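Local coordinates for arabinogalactan endo-1,4-beta-galactosidase (Ignisphaera aggregans, PDB 7OSK), which probably hydrolyses internal beta-1,4-galactosidic bonds of galactan and arabinogalactan through its glycosyl hydrolase family 53 catalytic domain, the part modelled here, at residues 281-295 with 338-352. Numbering follows the deposited sequence.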
ATOM      1  N   VAL A 281     -16.369   6.391  11.006  1.00 26.33           N
ATOM      2  CA  VAL A 281     -16.058   7.017  12.288  1.00 27.88           C
ATOM      3  C   VAL A 281     -17.260   6.988  13.229  1.00 28.32           C
ATOM      4  O   VAL A 281     -17.098   7.051  14.447  1.00 30.99           O
ATOM      5  CB  VAL A 281     -15.591   8.483  12.118  1.00 28.01           C
ATOM      6  CG1 VAL A 281     -14.351   8.550  11.241  1.00 29.32           C
ATOM      7  CG2 VAL A 281     -16.704   9.344  11.547  1.00 28.30           C
ATOM      8  N   GLN A 282     -18.461   6.894  12.665  1.00 28.93           N
ATOM      9  CA  GLN A 282     -19.675   6.864  13.471  1.00 31.50           C
ATOM     10  C   GLN A 282     -20.066   5.437  13.838  1.00 30.22           C
ATOM     11  O   GLN A 282     -20.596   5.199  14.920  1.00 31.18           O
ATOM     12  CB  GLN A 282     -20.838   7.541  12.742  1.00 33.10           C
ATOM     13  CG  GLN A 282     -22.106   7.630  13.592  1.00 35.23           C
ATOM     14  CD  GLN A 282     -23.282   8.225  12.850  1.00 40.67           C
ATOM     15  OE1 GLN A 282     -23.368   9.440  12.670  1.00 53.06           O
ATOM     16  NE2 GLN A 282     -24.202   7.369  12.422  1.00 39.02           N
ATOM     17  N   ARG A 283     -19.807   4.493  12.940  1.00 28.52           N
ATOM     18  CA  ARG A 283     -20.240   3.112  13.146  1.00 28.51           C
ATOM     19  C   ARG A 283     -19.189   2.274  13.865  1.00 27.96           C
ATOM     20  O   ARG A 283     -19.519   1.273  14.502  1.00 26.39           O
ATOM     21  CB  ARG A 283     -20.587   2.458  11.809  1.00 23.80           C
ATOM     22  CG  ARG A 283     -21.357   1.159  11.956  1.00 24.54           C
ATOM     23  CD  ARG A 283     -21.745   0.585  10.609  1.00 25.50           C
ATOM     24  NE  ARG A 283     -22.676  -0.535  10.741  1.00 23.41           N
ATOM     25  CZ  ARG A 283     -24.003  -0.423  10.734  1.00 22.64           C
ATOM     26  NH1 ARG A 283     -24.583   0.764  10.607  1.00 22.41           N
ATOM     27  NH2 ARG A 283     -24.756  -1.507  10.857  1.00 22.95           N
ATOM     28  N   TYR A 284     -17.927   2.689  13.761  1.00 26.28           N
ATOM     29  CA  TYR A 284     -16.814   1.930  14.326  1.00 28.41           C
ATOM     30  C   TYR A 284     -15.869   2.806  15.144  1.00 30.79           C
ATOM     31  O   TYR A 284     -15.618   3.961  14.795  1.00 31.57           O
ATOM     32  CB  TYR A 284     -16.026   1.240  13.211  1.00 26.77           C
ATOM     33  CG  TYR A 284     -16.880   0.428  12.267  1.00 24.51           C
ATOM     34  CD1 TYR A 284     -17.545  -0.707  12.707  1.00 24.32           C
ATOM     35  CD2 TYR A 284     -17.013   0.791  10.933  1.00 25.11           C
ATOM     36  CE1 TYR A 284     -18.324  -1.454  11.849  1.00 24.58           C
ATOM     37  CE2 TYR A 284     -17.791   0.049  10.066  1.00 24.13           C
ATOM     38  CZ  TYR A 284     -18.443  -1.073  10.531  1.00 23.44           C
ATOM     39  OH  TYR A 284     -19.219  -1.819   9.682  1.00 24.22           O
ATOM     40  N   ASP A 285     -15.351   2.242  16.235  1.00 29.90           N
ATOM     41  CA  ASP A 285     -14.315   2.891  17.032  1.00 31.98           C
ATOM     42  C   ASP A 285     -12.962   2.298  16.649  1.00 30.53           C
ATOM     43  O   ASP A 285     -12.298   1.641  17.453  1.00 32.03           O
ATOM     44  CB  ASP A 285     -14.582   2.724  18.535  1.00 31.96           C
ATOM     45  CG  ASP A 285     -15.365   3.889  19.131  1.00 35.36           C
ATOM     46  OD1 ASP A 285     -15.147   5.049  18.716  1.00 32.72           O
ATOM     47  OD2 ASP A 285     -16.208   3.637  20.019  1.00 37.46           O
ATOM     48  N   LYS A 286     -12.574   2.526  15.399  1.00 29.28           N
ATOM     49  CA  LYS A 286     -11.288   2.073  14.888  1.00 26.56           C
ATOM     50  C   LYS A 286     -10.685   3.133  13.979  1.00 25.90           C
ATOM     51  O   LYS A 286     -11.370   4.070  13.565  1.00 26.30           O
ATOM     52  CB  LYS A 286     -11.439   0.753  14.136  1.00 23.30           C
ATOM     53  CG  LYS A 286     -11.827  -0.410  15.028  1.00 22.89           C
ATOM     54  CD  LYS A 286     -11.976  -1.693  14.239  1.00 19.66           C
ATOM     55  CE  LYS A 286     -12.374  -2.851  15.139  1.00 21.61           C
ATOM     56  NZ  LYS A 286     -11.376  -3.095  16.213  1.00 21.50           N
ATOM     57  N   LYS A 287      -9.402   2.978  13.671  1.00 24.71           N
ATOM     58  CA  LYS A 287      -8.683   3.958  12.871  1.00 22.12           C
ATOM     59  C   LYS A 287      -8.982   3.812  11.384  1.00 21.44           C
ATOM     60  O   LYS A 287      -9.351   2.737  10.910  1.00 18.80           O
ATOM     61  CB  LYS A 287      -7.178   3.839  13.118  1.00 23.49           C
ATOM     62  CG  LYS A 287      -6.760   4.141  14.552  1.00 25.45           C
ATOM     63  CD  LYS A 287      -7.074   5.583  14.950  1.00 27.62           C
ATOM     64  CE  LYS A 287      -6.889   5.809  16.441  1.00 32.45           C
ATOM     65  NZ  LYS A 287      -5.492   5.554  16.888  1.00 34.12           N
ATOM     66  N   ILE A 288      -8.815   4.917  10.662  1.00 23.44           N
ATOM     67  CA  ILE A 288      -9.122   4.985   9.240  1.00 22.10           C
ATOM     68  C   ILE A 288      -7.862   5.317   8.452  1.00 20.89           C
ATOM     69  O   ILE A 288      -7.224   6.339   8.701  1.00 21.81           O
ATOM     70  CB  ILE A 288     -10.198   6.046   8.946  1.00 22.61           C
ATOM     71  CG1 ILE A 288     -11.336   5.964   9.972  1.00 23.77           C
ATOM     72  CG2 ILE A 288     -10.724   5.893   7.523  1.00 21.66           C
ATOM     73  CD1 ILE A 288     -12.055   4.632  10.004  1.00 24.21           C
ATOM     74  N   LEU A 289      -7.517   4.454   7.501  1.00 22.73           N
ATOM     75  CA  LEU A 289      -6.282   4.591   6.734  1.00 20.96           C
ATOM     76  C   LEU A 289      -6.529   4.451   5.235  1.00 19.43           C
ATOM     77  O   LEU A 289      -7.410   3.706   4.810  1.00 21.41           O
ATOM     78  CB  LEU A 289      -5.263   3.542   7.196  1.00 20.45           C
ATOM     79  CG  LEU A 289      -3.939   3.460   6.433  1.00 18.92           C
ATOM     80  CD1 LEU A 289      -3.101   4.705   6.670  1.00 21.85           C
ATOM     81  CD2 LEU A 289      -3.171   2.209   6.831  1.00 20.48           C
ATOM     82  N   VAL A 290      -5.753   5.186   4.444  1.00 19.84           N
ATOM     83  CA  VAL A 290      -5.707   4.981   2.999  1.00 20.43           C
ATOM     84  C   VAL A 290      -4.428   4.215   2.660  1.00 20.40           C
ATOM     85  O   VAL A 290      -3.342   4.796   2.601  1.00 18.31           O
ATOM     86  CB  VAL A 290      -5.750   6.315   2.221  1.00 19.33           C
ATOM     87  CG1 VAL A 290      -5.721   6.064   0.718  1.00 20.02           C
ATOM     88  CG2 VAL A 290      -6.987   7.120   2.606  1.00 19.85           C
ATOM     89  N   ALA A 291      -4.562   2.910   2.439  1.00 21.35           N
ATOM     90  CA  ALA A 291      -3.410   2.044   2.197  1.00 19.37           C
ATOM     91  C   ALA A 291      -2.841   2.239   0.801  1.00 20.41           C
ATOM     92  O   ALA A 291      -1.639   2.081   0.585  1.00 19.57           O
ATOM     93  CB  ALA A 291      -3.788   0.590   2.400  1.00 18.24           C
ATOM     94  N   GLU A 292      -3.711   2.558  -0.151  1.00 21.50           N
ATOM     95  CA  GLU A 292      -3.284   2.770  -1.527  1.00 22.09           C
ATOM     96  C   GLU A 292      -4.080   3.880  -2.193  1.00 19.91           C
ATOM     97  O   GLU A 292      -5.302   3.948  -2.072  1.00 20.51           O
ATOM     98  CB  GLU A 292      -3.416   1.480  -2.342  1.00 19.53           C
ATOM     99  CG  GLU A 292      -2.486   0.358  -1.898  1.00 21.47           C
ATOM    100  CD  GLU A 292      -2.561  -0.863  -2.803  1.00 23.43           C
ATOM    101  OE1 GLU A 292      -3.240  -0.793  -3.853  1.00 21.52           O
ATOM    102  OE2 GLU A 292      -1.940  -1.894  -2.463  1.00 20.44           O
ATOM    103  N   THR A 293      -3.369   4.750  -2.898  1.00 20.99           N
ATOM    104  CA  THR A 293      -3.989   5.795  -3.694  1.00 20.98           C
ATOM    105  C   THR A 293      -2.938   6.382  -4.625  1.00 21.23           C
ATOM    106  O   THR A 293      -1.745   6.348  -4.321  1.00 20.73           O
ATOM    107  CB  THR A 293      -4.601   6.906  -2.815  1.00 19.78           C
ATOM    108  OG1 THR A 293      -5.278   7.856  -3.645  1.00 22.76           O
ATOM    109  CG2 THR A 293      -3.529   7.618  -2.003  1.00 20.84           C
ATOM    110  N   ALA A 294      -3.376   6.907  -5.763  1.00 22.21           N
ATOM    111  CA  ALA A 294      -2.451   7.501  -6.717  1.00 21.37           C
ATOM    112  C   ALA A 294      -3.186   8.306  -7.771  1.00 22.02           C
ATOM    113  O   ALA A 294      -4.397   8.175  -7.935  1.00 24.48           O
ATOM    114  CB  ALA A 294      -1.609   6.424  -7.379  1.00 21.65           C
ATOM    115  N   TYR A 295      -2.443   9.145  -8.482  1.00 23.25           N
ATOM    116  CA  TYR A 295      -2.989   9.879  -9.612  1.00 23.26           C
ATOM    117  C   TYR A 295      -1.889  10.182 -10.617  1.00 26.02           C
ATOM    118  O   TYR A 295      -0.704  10.034 -10.313  1.00 21.23           O
ATOM    119  CB  TYR A 295      -3.657  11.175  -9.157  1.00 23.19           C
ATOM    120  CG  TYR A 295      -4.773  11.605 -10.075  1.00 25.38           C
ATOM    121  CD1 TYR A 295      -6.010  10.975 -10.031  1.00 25.99           C
ATOM    122  CD2 TYR A 295      -4.590  12.627 -10.994  1.00 24.73           C
ATOM    123  CE1 TYR A 295      -7.033  11.354 -10.869  1.00 26.70           C
ATOM    124  CE2 TYR A 295      -5.610  13.015 -11.840  1.00 25.87           C
ATOM    125  CZ  TYR A 295      -6.832  12.373 -11.774  1.00 28.78           C
ATOM    126  OH  TYR A 295      -7.860  12.747 -12.608  1.00 28.81           O
ATOM    127  N   LEU A 338      -9.768  13.313   4.407  1.00 23.61           N
ATOM    128  CA  LEU A 338      -9.647  12.256   5.401  1.00 24.75           C
ATOM    129  C   LEU A 338      -9.661  12.811   6.821  1.00 25.63           C
ATOM    130  O   LEU A 338     -10.328  12.264   7.699  1.00 24.87           O
ATOM    131  CB  LEU A 338      -8.366  11.450   5.170  1.00 24.55           C
ATOM    132  CG  LEU A 338      -8.079  10.357   6.204  1.00 24.04           C
ATOM    133  CD1 LEU A 338      -9.250   9.391   6.328  1.00 23.53           C
ATOM    134  CD2 LEU A 338      -6.805   9.608   5.845  1.00 22.84           C
ATOM    135  N   TYR A 339      -8.927  13.897   7.046  1.00 24.99           N
ATOM    136  CA  TYR A 339      -8.797  14.459   8.386  1.00 25.14           C
ATOM    137  C   TYR A 339     -10.040  15.237   8.804  1.00 25.43           C
ATOM    138  O   TYR A 339     -10.457  15.175   9.961  1.00 26.40           O
ATOM    139  CB  TYR A 339      -7.568  15.368   8.471  1.00 24.99           C
ATOM    140  CG  TYR A 339      -7.386  15.998   9.834  1.00 26.77           C
ATOM    141  CD1 TYR A 339      -7.332  15.214  10.979  1.00 27.18           C
ATOM    142  CD2 TYR A 339      -7.266  17.375   9.977  1.00 27.72           C
ATOM    143  CE1 TYR A 339      -7.169  15.783  12.231  1.00 26.99           C
ATOM    144  CE2 TYR A 339      -7.101  17.953  11.226  1.00 28.14           C
ATOM    145  CZ  TYR A 339      -7.054  17.152  12.349  1.00 27.61           C
ATOM    146  OH  TYR A 339      -6.892  17.718  13.593  1.00 26.14           O
ATOM    147  N   GLU A 340     -10.629  15.964   7.861  1.00 25.32           N
ATOM    148  CA  GLU A 340     -11.798  16.791   8.149  1.00 27.96           C
ATOM    149  C   GLU A 340     -13.008  15.945   8.537  1.00 27.35           C
ATOM    150  O   GLU A 340     -13.896  16.410   9.253  1.00 25.77           O
ATOM    151  CB  GLU A 340     -12.131  17.672   6.942  1.00 26.41           C
ATOM    152  CG  GLU A 340     -11.157  18.828   6.748  1.00 25.90           C
ATOM    153  CD  GLU A 340     -11.338  19.541   5.424  1.00 25.60           C
ATOM    154  OE1 GLU A 340     -12.358  19.292   4.749  1.00 27.55           O
ATOM    155  OE2 GLU A 340     -10.457  20.349   5.060  1.00 26.75           O
ATOM    156  N   GLU A 341     -13.031  14.703   8.063  1.00 27.39           N
ATOM    157  CA  GLU A 341     -14.116  13.775   8.361  1.00 28.25           C
ATOM    158  C   GLU A 341     -13.673  12.732   9.381  1.00 27.65           C
ATOM    159  O   GLU A 341     -14.422  12.384  10.296  1.00 25.50           O
ATOM    160  CB  GLU A 341     -14.591  13.078   7.086  1.00 28.31           C
ATOM    161  CG  GLU A 341     -14.814  14.006   5.904  1.00 28.52           C
ATOM    162  CD  GLU A 341     -16.030  14.896   6.065  1.00 31.47           C
ATOM    163  OE1 GLU A 341     -16.671  14.853   7.138  1.00 33.04           O
ATOM    164  OE2 GLU A 341     -16.353  15.633   5.108  1.00 30.70           O
ATOM    165  N   GLY A 342     -12.454  12.232   9.209  1.00 27.67           N
ATOM    166  CA  GLY A 342     -11.914  11.211  10.086  1.00 26.35           C
ATOM    167  C   GLY A 342     -11.693  11.713  11.498  1.00 26.57           C
ATOM    168  O   GLY A 342     -11.682  10.926  12.446  1.00 25.36           O
ATOM    169  N   LYS A 343     -11.517  13.026  11.634  1.00 29.31           N
ATOM    170  CA  LYS A 343     -11.308  13.657  12.935  1.00 27.32           C
ATOM    171  C   LYS A 343     -10.096  13.033  13.642  1.00 26.51           C
ATOM    172  O   LYS A 343      -8.986  13.050  13.107  1.00 24.81           O
ATOM    173  CB  LYS A 343     -12.573  13.534  13.796  1.00 27.82           C
ATOM    174  CG  LYS A 343     -13.849  14.052  13.133  1.00 28.15           C
ATOM    175  CD  LYS A 343     -14.153  15.498  13.494  1.00 31.26           C
ATOM    176  CE  LYS A 343     -14.206  16.384  12.260  1.00 34.25           C
ATOM    177  NZ  LYS A 343     -15.202  15.906  11.259  1.00 33.61           N
ATOM    178  N   ASP A 344     -10.313  12.479  14.834  1.00 24.67           N
ATOM    179  CA  ASP A 344      -9.235  11.882  15.620  1.00 26.96           C
ATOM    180  C   ASP A 344      -8.978  10.421  15.243  1.00 27.67           C
ATOM    181  O   ASP A 344      -8.046   9.797  15.755  1.00 28.15           O
ATOM    182  CB  ASP A 344      -9.547  11.981  17.119  1.00 27.33           C
ATOM    183  CG  ASP A 344     -10.989  11.634  17.444  1.00 27.83           C
ATOM    184  OD1 ASP A 344     -11.296  10.433  17.608  1.00 28.37           O
ATOM    185  OD2 ASP A 344     -11.816  12.567  17.529  1.00 27.41           O
ATOM    186  N   LYS A 345      -9.808   9.880  14.355  1.00 24.14           N
ATOM    187  CA  LYS A 345      -9.620   8.524  13.848  1.00 25.90           C
ATOM    188  C   LYS A 345      -8.915   8.537  12.495  1.00 25.64           C
ATOM    189  O   LYS A 345      -8.570   7.484  11.957  1.00 26.03           O
ATOM    190  CB  LYS A 345     -10.963   7.802  13.734  1.00 27.78           C
ATOM    191  CG  LYS A 345     -11.438   7.175  15.040  1.00 26.62           C
ATOM    192  CD  LYS A 345     -12.882   7.533  15.349  1.00 28.40           C
ATOM    193  CE  LYS A 345     -13.651   6.349  15.907  1.00 30.95           C
ATOM    194  NZ  LYS A 345     -15.108   6.497  15.644  1.00 33.11           N
ATOM    195  N   ALA A 346      -8.713   9.730  11.942  1.00 26.35           N
ATOM    196  CA  ALA A 346      -7.942   9.873  10.714  1.00 24.65           C
ATOM    197  C   ALA A 346      -6.491   9.512  10.995  1.00 26.56           C
ATOM    198  O   ALA A 346      -5.847  10.108  11.860  1.00 27.80           O
ATOM    199  CB  ALA A 346      -8.046  11.286  10.166  1.00 24.03           C
ATOM    200  N   LEU A 347      -5.986   8.531  10.255  1.00 24.97           N
ATOM    201  CA  LEU A 347      -4.648   8.000  10.474  1.00 24.31           C
ATOM    202  C   LEU A 347      -3.687   8.556   9.432  1.00 23.99           C
ATOM    203  O   LEU A 347      -2.633   9.098   9.770  1.00 23.05           O
ATOM    204  CB  LEU A 347      -4.680   6.476  10.420  1.00 24.76           C
ATOM    205  CG  LEU A 347      -3.730   5.687  11.314  1.00 23.94           C
ATOM    206  CD1 LEU A 347      -3.963   5.979  12.791  1.00 26.31           C
ATOM    207  CD2 LEU A 347      -3.926   4.212  11.020  1.00 24.87           C
ATOM    208  N   GLY A 348      -4.062   8.421   8.162  1.00 23.09           N
ATOM    209  CA  GLY A 348      -3.296   9.004   7.076  1.00 23.96           C
ATOM    210  C   GLY A 348      -3.427   8.275   5.760  1.00 19.69           C
ATOM    211  O   GLY A 348      -4.441   7.635   5.495  1.00 21.76           O
ATOM    212  N   ILE A 349      -2.389   8.380   4.935  1.00 21.77           N
ATOM    213  CA  ILE A 349      -2.433   7.864   3.574  1.00 18.68           C
ATOM    214  C   ILE A 349      -1.092   7.274   3.136  1.00 21.48           C
ATOM    215  O   ILE A 349      -0.042   7.613   3.687  1.00 20.86           O
ATOM    216  CB  ILE A 349      -2.844   8.975   2.578  1.00 18.44           C
ATOM    217  CG1 ILE A 349      -1.779  10.069   2.514  1.00 18.80           C
ATOM    218  CG2 ILE A 349      -4.173   9.606   2.977  1.00 23.36           C
ATOM    219  CD1 ILE A 349      -1.144  10.210   1.161  1.00 20.70           C
ATOM    220  N   PHE A 350      -1.148   6.365   2.164  1.00 22.61           N
ATOM    221  CA  PHE A 350       0.046   5.900   1.462  1.00 20.52           C
ATOM    222  C   PHE A 350      -0.142   6.066  -0.037  1.00 20.28           C
ATOM    223  O   PHE A 350      -1.070   5.504  -0.618  1.00 21.80           O
ATOM    224  CB  PHE A 350       0.346   4.432   1.770  1.00 19.51           C
ATOM    225  CG  PHE A 350       0.730   4.168   3.195  1.00 17.90           C
ATOM    226  CD1 PHE A 350       2.046   4.275   3.601  1.00 20.14           C
ATOM    227  CD2 PHE A 350      -0.223   3.791   4.123  1.00 18.20           C
ATOM    228  CE1 PHE A 350       2.402   4.020   4.910  1.00 21.23           C
ATOM    229  CE2 PHE A 350       0.126   3.538   5.431  1.00 17.31           C
ATOM    230  CZ  PHE A 350       1.441   3.652   5.825  1.00 20.88           C
ATOM    231  N   TYR A 351       0.746   6.828  -0.665  1.00 20.18           N
ATOM    232  CA  TYR A 351       0.726   6.973  -2.110  1.00 19.59           C
ATOM    233  C   TYR A 351       1.380   5.754  -2.750  1.00 20.23           C
ATOM    234  O   TYR A 351       2.562   5.487  -2.519  1.00 18.86           O
ATOM    235  CB  TYR A 351       1.445   8.251  -2.535  1.00 21.83           C
ATOM    236  CG  TYR A 351       1.206   8.609  -3.976  1.00 19.39           C
ATOM    237  CD1 TYR A 351       1.961   8.033  -4.984  1.00 19.37           C
ATOM    238  CD2 TYR A 351       0.218   9.512  -4.331  1.00 18.65           C
ATOM    239  CE1 TYR A 351       1.744   8.349  -6.302  1.00 21.17           C
ATOM    240  CE2 TYR A 351      -0.006   9.839  -5.648  1.00 20.60           C
ATOM    241  CZ  TYR A 351       0.757   9.253  -6.632  1.00 22.92           C
ATOM    242  OH  TYR A 351       0.532   9.576  -7.949  1.00 24.22           O
ATOM    243  N   TRP A 352       0.614   5.019  -3.554  1.00 19.78           N
ATOM    244  CA  TRP A 352       1.083   3.750  -4.109  1.00 20.19           C
ATOM    245  C   TRP A 352       1.798   3.940  -5.443  1.00 20.50           C
ATOM    246  O   TRP A 352       1.353   4.710  -6.295  1.00 21.85           O
ATOM    247  CB  TRP A 352      -0.087   2.776  -4.284  1.00 18.39           C
ATOM    248  CG  TRP A 352       0.356   1.371  -4.571  1.00 20.11           C
ATOM    249  CD1 TRP A 352       0.682   0.410  -3.655  1.00 19.96           C
ATOM    250  CD2 TRP A 352       0.529   0.771  -5.858  1.00 19.27           C
ATOM    251  NE1 TRP A 352       1.046  -0.750  -4.295  1.00 19.01           N
ATOM    252  CE2 TRP A 352       0.960  -0.555  -5.649  1.00 19.26           C
ATOM    253  CE3 TRP A 352       0.362   1.225  -7.168  1.00 17.97           C
ATOM    254  CZ2 TRP A 352       1.225  -1.428  -6.698  1.00 20.20           C
ATOM    255  CZ3 TRP A 352       0.625   0.357  -8.210  1.00 21.57           C
ATOM    256  CH2 TRP A 352       1.051  -0.956  -7.969  1.00 21.76           C
TER
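Ile288 and Val290 of strand 287-293 exchange backbone hydrogen bonds with residues 345-350, joining the seventh and eighth strands of the parallel (beta/alpha)8, or TIM, barrel of this family 53 catalytic domain. Ile288 bonds Lys345 O and Leu347 N, Val290 bonds Gly348 O, and Val290 O receives Phe350 N at 2.7 Å. On the side facing helix 324-342, Val290 and Ile349 lie side by side, CB of the former 3.7 Å from CG2 of the latter, while the two methyls of Leu338 reach Ile288 and Val290. Leu289 points to the other side of the sheet, where its CD2 meets the Phe350 ring edge-on, in the ring plane.

Near the C-terminal ends of the strands, where TIM-barrel glycosidases carry their active site, Glu292 and Trp352 run alongside each other. Glu292 CB packs on Trp352 CB; CG comes within 3.6 Å of CD1 of the indole, and CD lies over one ring face, the carboxylate turned 29° from the ring plane. The extended chain carries OE1 to Tyr263 OH and OE2 into a salt bridge with Arg92, partners that fix the carboxylate's rotation.

The Tyr351 ring is laid against Ala294 by a chi1 of -168°, which swings CG away from the backbone N; Ala294 CB sits over its face in a CH-pi contact. Tyr351 OH hydrogen-bonds Gln375 O and Gln327 NE2, and Tyr295 N donates to it almost straight (174°) at 3.1 Å.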